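Local coordinates for protein benzoylformate Decarboxylase (Polynucleobacter necessarius, PDB 4K9Q) that binds thiamine diphosphate and a magnesium ion and probably decarboxylates benzoylformate to benzaldehyde and carbon dioxide, at residues V358-S363 with L504-L509; F432-V436 with L482-Q487; A493-E499 with T517-P523. All blocks are in the same frame, centred on the assembly; numbering follows the deposited sequence.

Contact 1: V358-S363 with L504-L509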
loop_
_atom_site.group_PDB
_atom_site.type_symbol
_atom_site.label_atom_id
_atom_site.label_comp_id
_atom_site.label_asym_id
_atom_site.label_seq_id
_atom_site.Cartn_x
_atom_site.Cartn_y
_atom_site.Cartn_z
ATOM N N VAL A 358 -9.540 -43.194 -23.191
ATOM C CA VAL A 358 -8.845 -43.356 -24.469
ATOM C C VAL A 358 -7.455 -42.718 -24.432
ATOM O O VAL A 358 -6.479 -43.276 -24.932
ATOM C CB VAL A 358 -9.684 -42.806 -25.641
ATOM C CG1 VAL A 358 -8.867 -42.780 -26.925
ATOM C CG2 VAL A 358 -10.927 -43.665 -25.812
ATOM N N LEU A 359 -7.351 -41.548 -23.812
ATOM C CA LEU A 359 -6.046 -40.915 -23.689
ATOM C C LEU A 359 -5.126 -41.756 -22.799
ATOM O O LEU A 359 -3.978 -42.017 -23.155
ATOM C CB LEU A 359 -6.184 -39.507 -23.122
ATOM C CG LEU A 359 -6.944 -38.499 -23.967
ATOM C CD1 LEU A 359 -7.032 -37.181 -23.212
ATOM C CD2 LEU A 359 -6.237 -38.307 -25.296
ATOM N N LYS A 360 -5.641 -42.191 -21.656
ATOM C CA LYS A 360 -4.845 -42.972 -20.714
ATOM C C LYS A 360 -4.306 -44.262 -21.355
ATOM O O LYS A 360 -3.102 -44.545 -21.290
ATOM C CB LYS A 360 -5.666 -43.268 -19.450
ATOM C CG LYS A 360 -5.011 -44.212 -18.467
ATOM C CD LYS A 360 -3.730 -43.639 -17.901
ATOM C CE LYS A 360 -3.013 -44.676 -17.045
ATOM N NZ LYS A 360 -1.845 -44.108 -16.328
ATOM N N GLU A 361 -5.185 -45.022 -22.000
ATOM C CA GLU A 361 -4.795 -46.332 -22.518
ATOM C C GLU A 361 -3.842 -46.249 -23.707
ATOM O O GLU A 361 -3.246 -47.254 -24.092
ATOM C CB GLU A 361 -6.028 -47.179 -22.858
ATOM C CG GLU A 361 -6.825 -46.671 -24.029
ATOM C CD GLU A 361 -8.198 -47.325 -24.145
ATOM O OE1 GLU A 361 -8.604 -48.074 -23.224
ATOM O OE2 GLU A 361 -8.877 -47.078 -25.161
ATOM N N ASN A 362 -3.692 -45.056 -24.281
ATOM C CA ASN A 362 -2.763 -44.850 -25.390
ATOM C C ASN A 362 -1.551 -43.996 -25.016
ATOM O O ASN A 362 -0.765 -43.622 -25.887
ATOM C CB ASN A 362 -3.481 -44.227 -26.592
ATOM C CG ASN A 362 -4.444 -45.192 -27.261
ATOM O OD1 ASN A 362 -4.027 -46.122 -27.956
ATOM N ND2 ASN A 362 -5.739 -44.962 -27.074
ATOM N N SER A 363 -1.419 -43.679 -23.729
ATOM C CA SER A 363 -0.307 -42.851 -23.257
ATOM C C SER A 363 0.927 -43.691 -22.963
ATOM O O SER A 363 0.818 -44.805 -22.447
ATOM C CB SER A 363 -0.692 -42.087 -21.989
ATOM O OG SER A 363 -1.683 -41.107 -22.236
ATOM N N LEU A 504 -10.000 -40.003 -32.113
ATOM C CA LEU A 504 -9.197 -39.484 -31.013
ATOM C C LEU A 504 -7.936 -40.311 -30.818
ATOM O O LEU A 504 -6.853 -39.763 -30.662
ATOM C CB LEU A 504 -10.008 -39.460 -29.710
ATOM C CG LEU A 504 -9.221 -39.073 -28.455
ATOM C CD1 LEU A 504 -8.651 -37.667 -28.595
ATOM C CD2 LEU A 504 -10.140 -39.175 -27.258
ATOM N N LYS A 505 -8.072 -41.634 -30.805
ATOM C CA LYS A 505 -6.903 -42.485 -30.633
ATOM C C LYS A 505 -5.859 -42.187 -31.703
ATOM O O LYS A 505 -4.676 -42.012 -31.406
ATOM C CB LYS A 505 -7.289 -43.965 -30.662
ATOM C CG LYS A 505 -6.092 -44.901 -30.676
ATOM C CD LYS A 505 -6.522 -46.347 -30.782
ATOM C CE LYS A 505 -5.307 -47.244 -30.931
ATOM N NZ LYS A 505 -5.693 -48.677 -31.042
ATOM N N THR A 506 -6.302 -42.122 -32.953
ATOM C CA THR A 506 -5.387 -41.881 -34.066
ATOM C C THR A 506 -4.691 -40.530 -33.929
ATOM O O THR A 506 -3.479 -40.418 -34.124
ATOM C CB THR A 506 -6.117 -41.928 -35.412
ATOM O OG1 THR A 506 -6.721 -43.218 -35.569
ATOM C CG2 THR A 506 -5.140 -41.686 -36.555
ATOM N N ALA A 507 -5.466 -39.500 -33.613
ATOM C CA ALA A 507 -4.907 -38.155 -33.487
ATOM C C ALA A 507 -3.912 -38.055 -32.323
ATOM O O ALA A 507 -2.869 -37.395 -32.430
ATOM C CB ALA A 507 -6.022 -37.137 -33.333
ATOM N N TYR A 508 -4.244 -38.712 -31.217
ATOM C CA TYR A 508 -3.416 -38.662 -30.025
ATOM C C TYR A 508 -2.087 -39.384 -30.242
ATOM O O TYR A 508 -1.023 -38.865 -29.891
ATOM C CB TYR A 508 -4.184 -39.225 -28.825
ATOM C CG TYR A 508 -3.436 -39.149 -27.508
ATOM C CD1 TYR A 508 -2.879 -37.948 -27.057
ATOM C CD2 TYR A 508 -3.289 -40.282 -26.710
ATOM C CE1 TYR A 508 -2.203 -37.888 -25.845
ATOM C CE2 TYR A 508 -2.620 -40.229 -25.504
ATOM C CZ TYR A 508 -2.070 -39.030 -25.078
ATOM O OH TYR A 508 -1.401 -38.976 -23.870
ATOM N N LEU A 509 -2.143 -40.575 -30.834
ATOM C CA LEU A 509 -0.915 -41.297 -31.181
ATOM C C LEU A 509 -0.036 -40.478 -32.135
ATOM O O LEU A 509 1.187 -40.392 -31.961
ATOM C CB LEU A 509 -1.257 -42.660 -31.794
ATOM C CG LEU A 509 -1.895 -43.620 -30.789
ATOM C CD1 LEU A 509 -2.211 -44.946 -31.449
ATOM C CD2 LEU A 509 -0.989 -43.825 -29.578
#
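The ring of Y508 lies beneath the side chain of L359, whose CD2 methyl sits over the centre of one face. CD2 is 3.7 Å from the ring centroid and 13° off the normal, a CH-pi contact in which the two side chains cross nearly at a right angle. With CG anti to the backbone N (chi1 -177°), Y508 carries its ring across to the end of helix 352-361, where S363 OG waits at the ring edge, close to its plane. The phenol donates to that hydroxyl (Y508 OH to S363 OG, 2.7 Å), and the hydroxyl in turn donates to the backbone, S363 OG to L359 O at 2.6 Å. S363 OG meets this carbonyl from above its plane, while N362 N reaches the same oxygen from the opposite face. Helices 352-361 and 501-513 lie side by side on one sheet face of the C-terminal thiamine diphosphate-binding domain: L359 and Y508 also touch strand 423-428, and L504 rests on I520 and V522 of strand 517-523. V358 CG1 packs obliquely on L504 CD2 at 3.8 Å. N362 turns its amide back to its own helix, ND2 bonding V358 O at 2.8 Å, which holds its rotation; the extended chain of K505 runs across it at about a right angle, CE lying 3.4 Å from N362 OD1. L509 CD2 closes on N362 CB at 3.9 Å.

Contact 2: F432-V436 with L482-Q487. With TPP (thiamine diphosphate), chain D.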
loop_
_atom_site.group_PDB
_atom_site.type_symbol
_atom_site.label_atom_id
_atom_site.label_comp_id
_atom_site.label_asym_id
_atom_site.label_seq_id
_atom_site.Cartn_x
_atom_site.Cartn_y
_atom_site.Cartn_z
ATOM N N PHE A 432 -9.261 -22.524 -22.306
ATOM C CA PHE A 432 -8.332 -22.410 -23.438
ATOM C C PHE A 432 -8.179 -20.967 -23.929
ATOM O O PHE A 432 -7.104 -20.573 -24.380
ATOM C CB PHE A 432 -8.850 -23.295 -24.578
ATOM C CG PHE A 432 -7.833 -23.615 -25.649
ATOM C CD1 PHE A 432 -6.837 -24.559 -25.427
ATOM C CD2 PHE A 432 -7.925 -23.027 -26.901
ATOM C CE1 PHE A 432 -5.930 -24.879 -26.431
ATOM C CE2 PHE A 432 -7.025 -23.350 -27.910
ATOM C CZ PHE A 432 -6.030 -24.270 -27.668
ATOM N N GLN A 433 -9.252 -20.179 -23.832
ATOM C CA GLN A 433 -9.260 -18.816 -24.377
ATOM C C GLN A 433 -8.426 -17.796 -23.614
ATOM O O GLN A 433 -7.950 -16.830 -24.201
ATOM C CB GLN A 433 -10.694 -18.278 -24.447
ATOM C CG GLN A 433 -11.689 -19.220 -25.107
ATOM C CD GLN A 433 -11.263 -19.591 -26.507
ATOM O OE1 GLN A 433 -10.852 -18.727 -27.289
ATOM N NE2 GLN A 433 -11.324 -20.885 -26.828
ATOM N N TYR A 434 -8.266 -17.975 -22.310
ATOM C CA TYR A 434 -7.681 -16.892 -21.508
ATOM C C TYR A 434 -6.271 -16.528 -21.942
ATOM O O TYR A 434 -5.937 -15.349 -22.050
ATOM C CB TYR A 434 -7.714 -17.211 -20.004
ATOM C CG TYR A 434 -9.123 -17.186 -19.435
ATOM C CD1 TYR A 434 -9.968 -18.282 -19.576
ATOM C CD2 TYR A 434 -9.599 -16.068 -18.754
ATOM C CE1 TYR A 434 -11.250 -18.257 -19.064
ATOM C CE2 TYR A 434 -10.885 -16.038 -18.236
ATOM C CZ TYR A 434 -11.704 -17.137 -18.399
ATOM O OH TYR A 434 -12.984 -17.147 -17.906
ATOM N N SER A 435 -5.458 -17.546 -22.216
ATOM C CA SER A 435 -4.068 -17.335 -22.594
ATOM C C SER A 435 -3.742 -18.116 -23.856
ATOM O O SER A 435 -2.677 -18.705 -23.980
ATOM C CB SER A 435 -3.132 -17.753 -21.460
ATOM O OG SER A 435 -3.336 -16.933 -20.323
ATOM N N VAL A 436 -4.690 -18.105 -24.788
ATOM C CA VAL A 436 -4.576 -18.845 -26.033
ATOM C C VAL A 436 -3.267 -18.517 -26.777
ATOM O O VAL A 436 -2.704 -19.371 -27.473
ATOM C CB VAL A 436 -5.829 -18.597 -26.925
ATOM C CG1 VAL A 436 -5.877 -17.165 -27.436
ATOM C CG2 VAL A 436 -5.893 -19.589 -28.053
ATOM N N LEU A 482 -17.138 -20.866 -31.279
ATOM C CA LEU A 482 -15.672 -20.850 -31.239
ATOM C C LEU A 482 -15.131 -21.939 -32.142
ATOM O O LEU A 482 -15.558 -23.095 -32.048
ATOM C CB LEU A 482 -15.141 -21.077 -29.829
ATOM C CG LEU A 482 -15.491 -20.013 -28.801
ATOM C CD1 LEU A 482 -15.137 -20.507 -27.411
ATOM C CD2 LEU A 482 -14.770 -18.713 -29.138
ATOM N N ASP A 483 -14.202 -21.575 -33.023
ATOM C CA ASP A 483 -13.538 -22.570 -33.869
ATOM C C ASP A 483 -12.145 -22.760 -33.302
ATOM O O ASP A 483 -11.208 -22.012 -33.609
ATOM C CB ASP A 483 -13.465 -22.115 -35.330
ATOM C CG ASP A 483 -12.881 -23.191 -36.259
ATOM O OD1 ASP A 483 -12.201 -24.118 -35.768
ATOM O OD2 ASP A 483 -13.096 -23.108 -37.487
ATOM N N ILE A 484 -12.017 -23.756 -32.438
ATOM C CA ILE A 484 -10.772 -23.958 -31.727
ATOM C C ILE A 484 -9.696 -24.561 -32.631
ATOM O O ILE A 484 -8.514 -24.321 -32.421
ATOM C CB ILE A 484 -11.022 -24.782 -30.454
ATOM C CG1 ILE A 484 -12.013 -24.008 -29.565
ATOM C CG2 ILE A 484 -9.716 -25.051 -29.712
ATOM C CD1 ILE A 484 -12.329 -24.675 -28.243
ATOM N N VAL A 485 -10.101 -25.317 -33.653
ATOM C CA VAL A 485 -9.134 -25.783 -34.649
ATOM C C VAL A 485 -8.446 -24.588 -35.297
ATOM O O VAL A 485 -7.222 -24.562 -35.429
ATOM C CB VAL A 485 -9.803 -26.659 -35.718
ATOM C CG1 VAL A 485 -8.823 -26.988 -36.847
ATOM C CG2 VAL A 485 -10.365 -27.930 -35.071
ATOM N N ALA A 486 -9.234 -23.580 -35.668
ATOM C CA ALA A 486 -8.676 -22.362 -36.257
ATOM C C ALA A 486 -7.737 -21.632 -35.304
ATOM O O ALA A 486 -6.771 -21.013 -35.749
ATOM C CB ALA A 486 -9.790 -21.438 -36.747
ATOM N N GLN A 487 -8.005 -21.703 -33.996
ATOM C CA GLN A 487 -7.106 -21.096 -33.003
ATOM C C GLN A 487 -5.726 -21.753 -33.017
ATOM O O GLN A 487 -4.706 -21.064 -32.968
ATOM C CB GLN A 487 -7.709 -21.135 -31.589
ATOM C CG GLN A 487 -8.935 -20.260 -31.445
ATOM C CD GLN A 487 -9.563 -20.302 -30.057
ATOM O OE1 GLN A 487 -9.462 -21.295 -29.332
ATOM N NE2 GLN A 487 -10.231 -19.218 -29.693
HETATM N "N1'" TPP D . -11.625 -15.859 -14.903
HETATM C "C2'" TPP D . -10.411 -16.316 -14.413
HETATM C CM2 TPP D . -9.133 -15.628 -14.792
HETATM N "N3'" TPP D . -10.355 -17.398 -13.556
HETATM C "C4'" TPP D . -11.512 -18.038 -13.187
HETATM N "N4'" TPP D . -11.453 -19.071 -12.349
HETATM C "C5'" TPP D . -12.736 -17.610 -13.704
HETATM C "C6'" TPP D . -12.800 -16.505 -14.552
HETATM C "C7'" TPP D . -14.007 -18.310 -13.298
HETATM N N3 TPP D . -14.224 -19.646 -13.836
HETATM C C2 TPP D . -14.013 -20.823 -13.135
HETATM S S1 TPP D . -14.368 -22.157 -13.963
HETATM C C5 TPP D . -14.816 -21.287 -15.249
HETATM C C4 TPP D . -14.711 -19.909 -15.077
HETATM C CM4 TPP D . -15.057 -18.863 -16.107
HETATM C C6 TPP D . -15.318 -22.060 -16.435
HETATM C C7 TPP D . -14.309 -23.002 -17.071
HETATM O O7 TPP D . -14.903 -23.404 -18.284
HETATM P PA TPP D . -14.203 -24.485 -19.248
HETATM O O1A TPP D . -12.732 -24.194 -19.315
HETATM O O2A TPP D . -14.829 -24.449 -20.605
HETATM O O3A TPP D . -14.342 -25.872 -18.447
HETATM P PB TPP D . -15.663 -26.752 -18.193
HETATM O O1B TPP D . -16.167 -26.372 -16.839
HETATM O O2B TPP D . -15.211 -28.195 -18.222
HETATM O O3B TPP D . -16.711 -26.464 -19.220
#
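F432 and I484 stand 8.8 Å apart at their CA atoms, and V436 and Q487 7.7 Å, so the two backbones leave room between them for side chains that meet in the middle. The central pair is Q433 with Q487, whose amides bond to each other reciprocally. Q433 NE2 donates to Q487 OE1 at 3.1 Å, and Q487 NE2 donates to Q433 OE1 at 2.5 Å, a length short enough to be doubtful in detail although its direction is clear. Both donors lie in the plane of the carbonyl they meet, on a lone pair, and the amide planes are 31° apart. Q487 arrives fully extended beyond CG, whereas Q433 folds at chi2 (-57°) to bring its amide round. F432 presents its ring edge to Q487 OE1, with CD2 3.4 Å away, while I484 CG2 comes obliquely to CE2 at 3.7 Å. The first segment continues from the cofactor-binding region of the C-terminal thiamine diphosphate domain: Q433 NE2 also bonds the backbone O of D429, a magnesium ligand, and Y434 belongs to the cofactor pocket, its OH 3.2 Å from the CM4 methyl of thiamine diphosphate. Helix 484-490 opens with D483 as N-cap, OD1 accepting from A486 N. The neighbouring subunit closes in here as well: Y491 of that subunit bonds Q433 OE1, and N23 of that subunit bonds Y434 OH. L482 CD1 rests against Q433 NE2, at 3.9 Å.

Contact 3: A493-E499 with T517-P523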
loop_
_atom_site.group_PDB
_atom_site.type_symbol
_atom_site.label_atom_id
_atom_site.label_comp_id
_atom_site.label_asym_id
_atom_site.label_seq_id
_atom_site.Cartn_x
_atom_site.Cartn_y
_atom_site.Cartn_z
ATOM N N ALA A 493 0.155 -24.387 -34.767
ATOM C CA ALA A 493 0.121 -25.738 -34.212
ATOM C C ALA A 493 -0.562 -26.725 -35.156
ATOM O O ALA A 493 -1.412 -26.337 -35.963
ATOM C CB ALA A 493 -0.585 -25.744 -32.853
ATOM N N LYS A 494 -0.175 -27.996 -35.067
ATOM C CA LYS A 494 -0.955 -29.067 -35.676
ATOM C C LYS A 494 -2.298 -29.017 -34.969
ATOM O O LYS A 494 -2.351 -28.988 -33.738
ATOM C CB LYS A 494 -0.289 -30.424 -35.450
ATOM C CG LYS A 494 0.994 -30.619 -36.210
ATOM C CD LYS A 494 0.767 -30.521 -37.708
ATOM C CE LYS A 494 2.023 -30.913 -38.475
ATOM N NZ LYS A 494 2.426 -32.317 -38.155
ATOM N N SER A 495 -3.385 -28.976 -35.724
ATOM C CA SER A 495 -4.696 -28.730 -35.138
ATOM C C SER A 495 -5.796 -29.475 -35.894
ATOM O O SER A 495 -5.872 -29.394 -37.122
ATOM C CB SER A 495 -4.973 -27.223 -35.172
ATOM O OG SER A 495 -6.121 -26.874 -34.426
ATOM N N LEU A 496 -6.651 -30.181 -35.171
ATOM C CA LEU A 496 -7.782 -30.843 -35.806
ATOM C C LEU A 496 -8.854 -31.171 -34.789
ATOM O O LEU A 496 -8.603 -31.197 -33.577
ATOM C CB LEU A 496 -7.344 -32.120 -36.523
ATOM C CG LEU A 496 -7.190 -33.355 -35.639
ATOM C CD1 LEU A 496 -7.187 -34.635 -36.484
ATOM C CD2 LEU A 496 -5.927 -33.226 -34.832
ATOM N N LYS A 497 -10.053 -31.416 -35.297
ATOM C CA LYS A 497 -11.186 -31.822 -34.485
ATOM C C LYS A 497 -11.494 -33.295 -34.736
ATOM O O LYS A 497 -11.498 -33.746 -35.889
ATOM C CB LYS A 497 -12.393 -30.963 -34.850
ATOM C CG LYS A 497 -13.640 -31.226 -34.023
ATOM C CD LYS A 497 -14.672 -30.126 -34.293
ATOM C CE LYS A 497 -15.974 -30.378 -33.568
ATOM N NZ LYS A 497 -17.030 -29.405 -33.973
ATOM N N VAL A 498 -11.737 -34.047 -33.670
ATOM C CA VAL A 498 -12.072 -35.469 -33.803
ATOM C C VAL A 498 -13.521 -35.688 -33.377
ATOM O O VAL A 498 -14.002 -35.017 -32.477
ATOM C CB VAL A 498 -11.107 -36.366 -33.001
ATOM C CG1 VAL A 498 -9.672 -36.234 -33.542
ATOM C CG2 VAL A 498 -11.149 -36.023 -31.516
ATOM N N GLU A 499 -14.220 -36.611 -34.032
ATOM C CA GLU A 499 -15.642 -36.815 -33.743
ATOM C C GLU A 499 -15.955 -38.195 -33.177
ATOM O O GLU A 499 -17.093 -38.463 -32.791
ATOM C CB GLU A 499 -16.492 -36.576 -34.997
ATOM C CG GLU A 499 -16.424 -35.158 -35.559
ATOM C CD GLU A 499 -17.223 -34.157 -34.742
ATOM O OE1 GLU A 499 -17.965 -34.578 -33.828
ATOM O OE2 GLU A 499 -17.109 -32.942 -35.012
ATOM N N THR A 517 4.013 -28.861 -31.114
ATOM C CA THR A 517 2.787 -28.529 -30.398
ATOM C C THR A 517 1.564 -28.865 -31.244
ATOM O O THR A 517 1.479 -28.463 -32.407
ATOM C CB THR A 517 2.793 -27.039 -30.008
ATOM O OG1 THR A 517 3.872 -26.808 -29.098
ATOM C CG2 THR A 517 1.476 -26.623 -29.342
ATOM N N SER A 518 0.630 -29.600 -30.642
ATOM C CA SER A 518 -0.592 -30.050 -31.309
ATOM C C SER A 518 -1.836 -29.642 -30.518
ATOM O O SER A 518 -1.800 -29.553 -29.289
ATOM C CB SER A 518 -0.582 -31.578 -31.449
ATOM O OG SER A 518 0.440 -32.035 -32.329
ATOM N N VAL A 519 -2.938 -29.417 -31.232
ATOM C CA VAL A 519 -4.240 -29.185 -30.620
ATOM C C VAL A 519 -5.236 -30.214 -31.151
ATOM O O VAL A 519 -5.413 -30.359 -32.365
ATOM C CB VAL A 519 -4.748 -27.755 -30.901
ATOM C CG1 VAL A 519 -6.149 -27.546 -30.337
ATOM C CG2 VAL A 519 -3.780 -26.741 -30.319
ATOM N N ILE A 520 -5.864 -30.938 -30.235
ATOM C CA ILE A 520 -6.883 -31.919 -30.584
ATOM C C ILE A 520 -8.193 -31.497 -29.936
ATOM O O ILE A 520 -8.307 -31.478 -28.714
ATOM C CB ILE A 520 -6.482 -33.321 -30.098
ATOM C CG1 ILE A 520 -5.122 -33.698 -30.695
ATOM C CG2 ILE A 520 -7.559 -34.348 -30.454
ATOM C CD1 ILE A 520 -4.552 -35.013 -30.198
ATOM N N VAL A 521 -9.179 -31.149 -30.755
ATOM C CA VAL A 521 -10.454 -30.669 -30.235
ATOM C C VAL A 521 -11.449 -31.831 -30.190
ATOM O O VAL A 521 -11.677 -32.507 -31.198
ATOM C CB VAL A 521 -10.999 -29.497 -31.098
ATOM C CG1 VAL A 521 -12.312 -28.964 -30.523
ATOM C CG2 VAL A 521 -9.945 -28.383 -31.217
ATOM N N VAL A 522 -12.016 -32.070 -29.011
ATOM C CA VAL A 522 -12.945 -33.166 -28.799
ATOM C C VAL A 522 -14.304 -32.616 -28.358
ATOM O O VAL A 522 -14.445 -32.125 -27.238
ATOM C CB VAL A 522 -12.426 -34.130 -27.717
ATOM C CG1 VAL A 522 -13.300 -35.392 -27.669
ATOM C CG2 VAL A 522 -10.962 -34.480 -27.970
ATOM N N PRO A 523 -15.307 -32.667 -29.246
ATOM C CA PRO A 523 -16.651 -32.270 -28.815
ATOM C C PRO A 523 -17.189 -33.282 -27.809
ATOM O O PRO A 523 -17.113 -34.492 -28.053
ATOM C CB PRO A 523 -17.478 -32.329 -30.105
ATOM C CG PRO A 523 -16.500 -32.465 -31.215
ATOM C CD PRO A 523 -15.270 -33.097 -30.651
#
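K494 to K497 pair in register with S518 to V521 as neighbouring parallel strands, the two ends of a beta-alpha-beta crossover whose connecting helix is 501-513. Strand 494-497 is outermost in this chain's C-terminal parallel sheet, and 517-523 lies between it and strand 449-455. The two strands run within 8° of parallel, and five backbone bonds join the segments, from K494 N to T517 O through to V498 N to V521 O at 2.9 Å. Between these bonds, CA-H groups such as that of S495 lean on carbonyl oxygens of the partner, here V519 O.

V498, just past the strand's end, can be followed outward. Its CB lies 3.9 Å from L504 N of helix 501-513, and it carries two methyls on the helix side of the sheet, where L504 and A507 also pack. CG1 comes to 4.2 Å from I520 CG2. CG2, wedged between the backbone N and the carbonyl carbon (chi1 -63° for CG1), has the richer surroundings: it meets V522 CG2 at 3.9 Å and also touches V521 O and I520 CG2. One valine thus bridges I520 and V522, which lie two residues apart on the neighbouring strand.

On the other face S495, V519, K497 and V521 alternate with these. In one of its two conformers S495 OG probably bonds V485 O of helix 484-490, while K497 and V521 also touch V485. The carbonyl oxygen of V498 is buried without a hydrogen-bond partner in the model, pointing at the CD of P523.

In the fold
All three contacts lie round the C-terminal parallel sheet, with the strand pair of contact 3 between the other two. Its helix 501-513 side meets contact 1, centres 12 Å apart: A507 CB touches V498 CG1 at 3.8 Å. Its opposite face meets contact 2, centres 11 Å apart: I484 CG2 lies 3.7 Å from V521 CG2. Contacts 1 and 2 do not touch, their nearest atoms being about 10 Å apart. Contact 2 is nearest the active site, since Y434 lines the cofactor pocket and the I484 side chain is about 8 Å from magnesium. The side chain of V521 is about 10 Å from that ion, and the side chain of L359 about 13 Å from the cofactor.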